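Side-chain contacts in T cell receptor mu chain (Monodelphis domestica, PDB 7L15), which pairs with a T cell receptor gamma chain to form the marsupial gamma-mu T cell receptor, a cell-surface receptor that probably recognises antigen: residues A[139-144]-A[150-155]; A[106-109]-A[115-118]; A[128-133]-A[185-190]. One frame throughout, in Å; residues are numbered along the deposited sequence.

Interaction 1: A[139-144]-A[150-155]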
loop_
_atom_site.group_PDB
_atom_site.type_symbol
_atom_site.label_atom_id
_atom_site.label_comp_id
_atom_site.label_asym_id
_atom_site.label_seq_id
_atom_site.Cartn_x
_atom_site.Cartn_y
_atom_site.Cartn_z
ATOM N N SER A 139 -6.632 12.487 -24.161
ATOM C CA SER A 139 -7.871 12.139 -24.841
ATOM C C SER A 139 -8.942 11.871 -23.789
ATOM O O SER A 139 -8.634 11.583 -22.631
ATOM C CB SER A 139 -7.685 10.914 -25.745
ATOM O OG SER A 139 -6.841 9.959 -25.127
ATOM N N VAL A 140 -10.209 12.002 -24.194
ATOM C CA VAL A 140 -11.323 11.976 -23.254
ATOM C C VAL A 140 -12.389 11.011 -23.761
ATOM O O VAL A 140 -12.847 11.126 -24.901
ATOM C CB VAL A 140 -11.911 13.385 -23.044
ATOM C CG1 VAL A 140 -13.079 13.341 -22.092
ATOM C CG2 VAL A 140 -10.828 14.329 -22.521
ATOM N N PHE A 141 -12.804 10.078 -22.904
ATOM C CA PHE A 141 -13.801 9.082 -23.266
ATOM C C PHE A 141 -14.868 9.020 -22.195
ATOM O O PHE A 141 -14.544 8.973 -21.004
ATOM C CB PHE A 141 -13.156 7.709 -23.438
ATOM C CG PHE A 141 -11.966 7.737 -24.334
ATOM C CD1 PHE A 141 -12.123 7.690 -25.716
ATOM C CD2 PHE A 141 -10.693 7.841 -23.810
ATOM C CE1 PHE A 141 -11.005 7.745 -26.564
ATOM C CE2 PHE A 141 -9.573 7.879 -24.652
ATOM C CZ PHE A 141 -9.733 7.828 -26.030
ATOM N N LEU A 142 -16.133 9.000 -22.621
ATOM C CA LEU A 142 -17.252 8.781 -21.714
ATOM C C LEU A 142 -17.606 7.302 -21.682
ATOM O O LEU A 142 -17.634 6.637 -22.721
ATOM C CB LEU A 142 -18.476 9.589 -22.149
ATOM C CG LEU A 142 -18.538 11.079 -21.834
ATOM C CD1 LEU A 142 -19.712 11.698 -22.581
ATOM C CD2 LEU A 142 -18.698 11.262 -20.341
ATOM N N VAL A 143 -17.873 6.789 -20.479
ATOM C CA VAL A 143 -18.321 5.416 -20.303
ATOM C C VAL A 143 -19.460 5.430 -19.301
ATOM O O VAL A 143 -19.456 6.212 -18.344
ATOM C CB VAL A 143 -17.201 4.470 -19.809
ATOM C CG1 VAL A 143 -17.634 3.010 -19.998
ATOM C CG2 VAL A 143 -15.877 4.767 -20.512
ATOM N N ARG A 144 -20.418 4.534 -19.504
ATOM C CA ARG A 144 -21.638 4.483 -18.712
ATOM C C ARG A 144 -21.886 3.075 -18.192
ATOM O O ARG A 144 -21.526 2.085 -18.829
ATOM C CB ARG A 144 -22.851 4.922 -19.529
ATOM C CG ARG A 144 -23.484 6.187 -19.047
ATOM C CD ARG A 144 -24.840 6.367 -19.696
ATOM N NE ARG A 144 -25.413 7.672 -19.392
ATOM C CZ ARG A 144 -25.281 8.741 -20.170
ATOM N NH1 ARG A 144 -24.594 8.666 -21.302
ATOM N NH2 ARG A 144 -25.836 9.887 -19.811
ATOM N N ALA A 150 -18.541 7.359 -15.994
ATOM C CA ALA A 150 -17.116 7.542 -15.803
ATOM C C ALA A 150 -16.595 8.347 -16.977
ATOM O O ALA A 150 -16.956 8.092 -18.124
ATOM C CB ALA A 150 -16.365 6.200 -15.714
ATOM N N CYS A 151 -15.763 9.325 -16.686
ATOM C CA CYS A 151 -15.056 10.060 -17.716
ATOM C C CYS A 151 -13.595 9.619 -17.660
ATOM O O CYS A 151 -12.924 9.831 -16.653
ATOM C CB CYS A 151 -15.222 11.567 -17.502
ATOM S SG CYS A 151 -14.317 12.510 -18.662
ATOM N N LEU A 152 -13.117 8.983 -18.725
ATOM C CA LEU A 152 -11.777 8.413 -18.770
ATOM C C LEU A 152 -10.850 9.381 -19.491
ATOM O O LEU A 152 -11.116 9.765 -20.634
ATOM C CB LEU A 152 -11.797 7.058 -19.474
ATOM C CG LEU A 152 -10.474 6.500 -19.980
ATOM C CD1 LEU A 152 -9.537 6.291 -18.835
ATOM C CD2 LEU A 152 -10.746 5.161 -20.682
ATOM N N ILE A 153 -9.754 9.750 -18.839
ATOM C CA ILE A 153 -8.851 10.788 -19.319
ATOM C C ILE A 153 -7.450 10.183 -19.400
ATOM O O ILE A 153 -6.834 9.911 -18.360
ATOM C CB ILE A 153 -8.885 12.007 -18.395
ATOM C CG1 ILE A 153 -10.330 12.483 -18.256
ATOM C CG2 ILE A 153 -7.971 13.128 -18.935
ATOM C CD1 ILE A 153 -10.554 13.361 -17.035
ATOM N N ARG A 154 -6.930 9.984 -20.619
ATOM C CA ARG A 154 -5.760 9.123 -20.812
ATOM C C ARG A 154 -4.535 9.874 -21.307
ATOM O O ARG A 154 -4.582 10.573 -22.323
ATOM C CB ARG A 154 -6.058 7.983 -21.783
ATOM C CG ARG A 154 -7.068 7.022 -21.243
ATOM C CD ARG A 154 -6.761 5.560 -21.524
ATOM N NE ARG A 154 -5.419 5.314 -22.029
ATOM C CZ ARG A 154 -5.152 4.571 -23.096
ATOM N NH1 ARG A 154 -3.900 4.395 -23.472
ATOM N NH2 ARG A 154 -6.136 3.979 -23.772
ATOM N N ASN A 155 -3.432 9.688 -20.590
ATOM C CA ASN A 155 -2.101 10.025 -21.065
ATOM C C ASN A 155 -1.986 11.527 -21.292
ATOM O O ASN A 155 -2.120 12.042 -22.411
ATOM C CB ASN A 155 -1.778 9.181 -22.297
ATOM C CG ASN A 155 -1.951 7.681 -22.016
ATOM O OD1 ASN A 155 -2.644 6.969 -22.749
ATOM N ND2 ASN A 155 -1.341 7.211 -20.935
#
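F141 and L152 face each other as a hydrogen-bonded antiparallel pair, and their side chains cross obliquely, with F141 CD2 resting 4.1 Å from L152 CG. The ring gets there because CG lies anti to the carbonyl carbon (chi1 -51°), which also swings its CE2 edge toward R154, whose CG sits close to the ring plane. Beneath the side chains the backbones grip each other twice: L152 N donates to F141 O at 2.7 Å, almost straight at 170°, and F141 N returns a bond to L152 O. V143 and A150 form a second pair of reciprocal backbone hydrogen bonds, whereas at the S139-R154 pair R154 N reaches S139 O at 3.1 Å and the reverse bond from S139 N is weak. The two strands form the first hairpin, A-B, of an immunoglobulin C1-type sandwich. V140, L142, C151 and I153 occupy its inward face. There V140 CG1 touches C151 SG at 3.7 Å, the sulfur that is disulfide-bonded to C203 of the second sheet. The opposite face, with S139, F141, V143, L152 and R154, turns to the T cell receptor gamma chain, whose K140 bonds S139 OG. R154, bent at chi2 and chi3, sends NH2 into a salt bridge with E136 of the gamma chain, while N155 OD1 receives weak bonds from NE and NH1.

Interaction 2: A[106-109]-A[115-118]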
loop_
_atom_site.group_PDB
_atom_site.type_symbol
_atom_site.label_atom_id
_atom_site.label_comp_id
_atom_site.label_asym_id
_atom_site.label_seq_id
_atom_site.Cartn_x
_atom_site.Cartn_y
_atom_site.Cartn_z
ATOM N N ALA A 106 17.309 0.718 10.429
ATOM C CA ALA A 106 17.005 -0.285 11.448
ATOM C C ALA A 106 18.286 -0.841 12.060
ATOM O O ALA A 106 19.286 -1.006 11.362
ATOM C CB ALA A 106 16.178 -1.447 10.868
ATOM N N ARG A 107 18.240 -1.147 13.363
ATOM C CA ARG A 107 19.328 -1.801 14.073
ATOM C C ARG A 107 18.837 -3.127 14.631
ATOM O O ARG A 107 17.783 -3.183 15.278
ATOM C CB ARG A 107 19.876 -0.932 15.220
ATOM C CG ARG A 107 20.930 -1.668 16.100
ATOM C CD ARG A 107 21.470 -0.817 17.266
ATOM N NE ARG A 107 22.555 -1.472 18.014
ATOM C CZ ARG A 107 22.613 -1.567 19.348
ATOM N NH1 ARG A 107 21.657 -1.047 20.111
ATOM N NH2 ARG A 107 23.654 -2.168 19.931
ATOM N N ARG A 108 19.606 -4.184 14.400
ATOM C CA ARG A 108 19.303 -5.476 14.992
ATOM C C ARG A 108 19.820 -5.503 16.426
ATOM O O ARG A 108 20.973 -5.147 16.680
ATOM C CB ARG A 108 19.924 -6.600 14.158
ATOM C CG ARG A 108 19.706 -7.979 14.756
ATOM C CD ARG A 108 20.118 -9.071 13.773
ATOM N NE ARG A 108 19.757 -10.368 14.316
ATOM C CZ ARG A 108 19.394 -11.416 13.590
ATOM N NH1 ARG A 108 19.331 -11.327 12.265
ATOM N NH2 ARG A 108 19.069 -12.545 14.199
ATOM N N VAL A 109 18.949 -5.886 17.361
ATOM C CA VAL A 109 19.215 -5.829 18.797
ATOM C C VAL A 109 18.717 -7.119 19.438
ATOM O O VAL A 109 17.598 -7.557 19.159
ATOM C CB VAL A 109 18.531 -4.606 19.444
ATOM C CG1 VAL A 109 18.545 -4.702 20.953
ATOM C CG2 VAL A 109 19.197 -3.309 18.976
ATOM N N THR A 115 15.365 -14.525 18.216
ATOM C CA THR A 115 14.563 -13.680 19.085
ATOM C C THR A 115 14.942 -12.211 18.980
ATOM O O THR A 115 14.315 -11.382 19.644
ATOM C CB THR A 115 14.705 -14.122 20.540
ATOM O OG1 THR A 115 16.090 -14.077 20.899
ATOM C CG2 THR A 115 14.161 -15.537 20.727
ATOM N N ASP A 116 15.971 -11.883 18.197
ATOM C CA ASP A 116 16.392 -10.498 18.028
ATOM C C ASP A 116 15.263 -9.664 17.439
ATOM O O ASP A 116 14.401 -10.160 16.706
ATOM C CB ASP A 116 17.632 -10.414 17.121
ATOM C CG ASP A 116 18.912 -10.877 17.820
ATOM O OD1 ASP A 116 18.829 -11.279 18.999
ATOM O OD2 ASP A 116 20.000 -10.830 17.203
ATOM N N LYS A 117 15.263 -8.382 17.770
ATOM C CA LYS A 117 14.331 -7.438 17.173
ATOM C C LYS A 117 15.069 -6.419 16.315
ATOM O O LYS A 117 16.285 -6.225 16.421
ATOM C CB LYS A 117 13.512 -6.695 18.231
ATOM C CG LYS A 117 14.380 -5.933 19.213
ATOM C CD LYS A 117 13.577 -5.178 20.286
ATOM C CE LYS A 117 14.539 -4.320 21.128
ATOM N NZ LYS A 117 13.876 -3.319 22.017
ATOM N N LEU A 118 14.296 -5.779 15.454
ATOM C CA LEU A 118 14.699 -4.574 14.761
ATOM C C LEU A 118 14.156 -3.393 15.550
ATOM O O LEU A 118 12.998 -3.414 15.973
ATOM C CB LEU A 118 14.151 -4.577 13.333
ATOM C CG LEU A 118 14.773 -5.676 12.466
ATOM C CD1 LEU A 118 14.151 -5.697 11.071
ATOM C CD2 LEU A 118 16.267 -5.401 12.395
#
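The guanidinium of R108 meets D116 at its edge: OD2 lies only 4° out of the guanidinium plane and takes the NE hydrogen over 2.9 Å at 174°, a nearly straight hydrogen bond within a salt bridge. The carboxylate stands steeply to that plane, 81° away, and offers the lone pair of OD2 that points away from OD1. W100 of the T cell receptor gamma chain adds a cation-pi contact with the same arginine. Full extension of R108 from CG to NE carries the guanidinium across to D116. NH2 bonds to D113 O in the turn, and D116 OD1 accepts a hydrogen bond from G112 N, so both charged groups also hold the loop that joins the strands. This is the F-G hairpin of a V-type immunoglobulin domain, whose tip is the CDR3 loop. Its strands are tied by V109 N to K117 O and K117 N to V109 O, each 2.8 Å. V109 and K117 lie side by side and point the same way, with CG1 4.0 Å from CE. On the other face L118 CD2 fits against A106 CB at 4.2 Å. Because one oxygen of D116 answers the arginine and the other a loop amide, the ion pair probably restrains the base of CDR3, while the D116 carbonyl is hydrogen-bonded to W100 NE1 of the gamma chain.

Interaction 3: A[128-133]-A[185-190]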
loop_
_atom_site.group_PDB
_atom_site.type_symbol
_atom_site.label_atom_id
_atom_site.label_comp_id
_atom_site.label_asym_id
_atom_site.label_seq_id
_atom_site.Cartn_x
_atom_site.Cartn_y
_atom_site.Cartn_z
ATOM N N VAL A 128 8.432 9.339 -5.434
ATOM C CA VAL A 128 8.995 9.312 -6.773
ATOM C C VAL A 128 7.895 9.724 -7.737
ATOM O O VAL A 128 6.763 9.226 -7.663
ATOM C CB VAL A 128 9.558 7.925 -7.122
ATOM C CG1 VAL A 128 10.225 7.953 -8.519
ATOM C CG2 VAL A 128 10.594 7.490 -6.063
ATOM N N GLU A 129 8.207 10.649 -8.619
ATOM C CA GLU A 129 7.244 11.098 -9.609
ATOM C C GLU A 129 7.884 10.993 -10.979
ATOM O O GLU A 129 9.107 10.871 -11.086
ATOM C CB GLU A 129 6.774 12.527 -9.318
ATOM C CG GLU A 129 7.832 13.571 -9.493
ATOM C CD GLU A 129 7.343 14.941 -9.049
ATOM O OE1 GLU A 129 8.143 15.902 -9.147
ATOM O OE2 GLU A 129 6.164 15.041 -8.603
ATOM N N PRO A 130 7.085 10.962 -12.040
ATOM C CA PRO A 130 7.660 10.799 -13.377
ATOM C C PRO A 130 8.610 11.930 -13.726
ATOM O O PRO A 130 8.463 13.069 -13.270
ATOM C CB PRO A 130 6.437 10.799 -14.304
ATOM C CG PRO A 130 5.234 10.995 -13.424
ATOM C CD PRO A 130 5.632 10.725 -12.025
ATOM N N ARG A 131 9.610 11.604 -14.530
ATOM C CA ARG A 131 10.519 12.642 -14.966
ATOM C C ARG A 131 9.807 13.516 -15.996
ATOM O O ARG A 131 9.005 13.011 -16.788
ATOM C CB ARG A 131 11.817 12.054 -15.516
ATOM C CG ARG A 131 11.862 11.800 -16.972
ATOM C CD ARG A 131 12.182 10.339 -17.226
ATOM N NE ARG A 131 13.595 10.030 -17.043
ATOM C CZ ARG A 131 14.048 8.821 -16.720
ATOM N NH1 ARG A 131 13.191 7.826 -16.521
ATOM N NH2 ARG A 131 15.354 8.610 -16.580
ATOM N N PRO A 132 10.019 14.832 -15.959
ATOM C CA PRO A 132 9.335 15.713 -16.906
ATOM C C PRO A 132 9.679 15.352 -18.341
ATOM O O PRO A 132 10.746 14.808 -18.644
ATOM C CB PRO A 132 9.854 17.104 -16.527
ATOM C CG PRO A 132 10.215 16.975 -15.068
ATOM C CD PRO A 132 10.823 15.597 -14.994
ATOM N N ALA A 133 8.726 15.614 -19.220
ATOM C CA ALA A 133 8.882 15.358 -20.640
ATOM C C ALA A 133 7.879 16.248 -21.344
ATOM O O ALA A 133 7.161 17.020 -20.698
ATOM C CB ALA A 133 8.704 13.869 -20.955
ATOM N N GLY A 185 5.307 7.119 -17.670
ATOM C CA GLY A 185 5.652 8.457 -17.240
ATOM C C GLY A 185 4.606 9.506 -17.507
ATOM O O GLY A 185 4.883 10.693 -17.299
ATOM N N THR A 186 3.418 9.121 -17.955
ATOM C CA THR A 186 2.308 10.058 -18.098
ATOM C C THR A 186 1.248 9.775 -17.029
ATOM O O THR A 186 1.359 8.839 -16.232
ATOM C CB THR A 186 1.721 9.976 -19.507
ATOM O OG1 THR A 186 1.151 8.679 -19.710
ATOM C CG2 THR A 186 2.829 10.190 -20.544
ATOM N N TYR A 187 0.226 10.610 -16.996
ATOM C CA TYR A 187 -0.883 10.435 -16.080
ATOM C C TYR A 187 -2.132 10.043 -16.850
ATOM O O TYR A 187 -2.290 10.376 -18.025
ATOM C CB TYR A 187 -1.158 11.716 -15.281
ATOM C CG TYR A 187 -0.026 12.062 -14.347
ATOM C CD1 TYR A 187 1.093 12.782 -14.796
ATOM C CD2 TYR A 187 -0.060 11.653 -13.037
ATOM C CE1 TYR A 187 2.112 13.098 -13.934
ATOM C CE2 TYR A 187 0.966 11.955 -12.166
ATOM C CZ TYR A 187 2.044 12.678 -12.616
ATOM O OH TYR A 187 3.054 12.971 -11.737
ATOM N N SER A 188 -3.013 9.326 -16.168
ATOM C CA SER A 188 -4.359 9.094 -16.640
ATOM C C SER A 188 -5.276 9.266 -15.433
ATOM O O SER A 188 -4.827 9.325 -14.288
ATOM C CB SER A 188 -4.492 7.718 -17.333
ATOM O OG SER A 188 -4.642 6.665 -16.402
ATOM N N ALA A 189 -6.562 9.419 -15.693
ATOM C CA ALA A 189 -7.441 9.816 -14.614
ATOM C C ALA A 189 -8.848 9.397 -14.972
ATOM O O ALA A 189 -9.184 9.215 -16.149
ATOM C CB ALA A 189 -7.366 11.330 -14.353
ATOM N N ILE A 190 -9.652 9.222 -13.933
ATOM C CA ILE A 190 -11.056 8.875 -14.055
ATOM C C ILE A 190 -11.840 9.835 -13.187
ATOM O O ILE A 190 -11.520 10.005 -12.006
ATOM C CB ILE A 190 -11.336 7.419 -13.636
ATOM C CG1 ILE A 190 -10.745 6.470 -14.670
ATOM C CG2 ILE A 190 -12.840 7.185 -13.503
ATOM C CD1 ILE A 190 -10.961 5.097 -14.335
HETATM O O HOH W 1 6.618 12.402 -18.514
#
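P130 meets Y187 and G185 through its ring carbons, and apolar packing makes up most of the direct touch. CG of the proline lies 3.7 Å from Y187 CZ, the two side chains crossing at about a right angle; the approach to the aromatic ring is oblique. P130 CG and CD both lie 3.4 Å from Y187 OH. Y187 reaches this position by placing CG anti to the carbonyl carbon (chi1 -66°), from where the ring extends past its own strand toward the linker. E129 CB comes near the hydroxyl at 4.5 Å, a marginal touch. At the neighbouring ring carbon, P130 CB sits 3.4 Å from G185 O.

Polar linkage is by water. One molecule donates to R131 O at 3.0 Å and to G185 O at 2.7 Å, bridging two carbonyls that cannot bond each other directly. G185 adopts a positive phi of 82°, a backbone conformation that glycine adopts readily, and its turn presents O to both the water and P130.

Around this joint, Y157 and K159 touch the Y187 side chain, as do L179, P181 and F156, whereas E129 has a weak, long ion pair with K159.

These residues join the end of the variable domain's last strand, and the linker after it, to the loop leading into strand 187-194, at the near end of the constant domain. This contact is small, a proline packing and a water bridge with no direct hydrogen bond between the segments, consistent with some freedom between the domains.

Along the chain, interaction 2 comes first and closes before the others open; interaction 1 is then nested inside the loop closed by interaction 3. Interaction 2 belongs to the V-type domain and interaction 1 to the C1-type domain, their centres 49 Å apart on opposite sides of the chain's centre. Interaction 3 lies between, its centre about 38 Å from that of interaction 2 and 17 Å from that of interaction 1. Strand 124-129 neighbours strand 101-109 in the variable sheet, and strand 187-194 neighbours strand 148-156 in the constant one, where I153 O and A189 N probably bond. Interactions 1 and 2 each contribute to the gamma-chain interface, and interaction 3 spans the elbow between the domains.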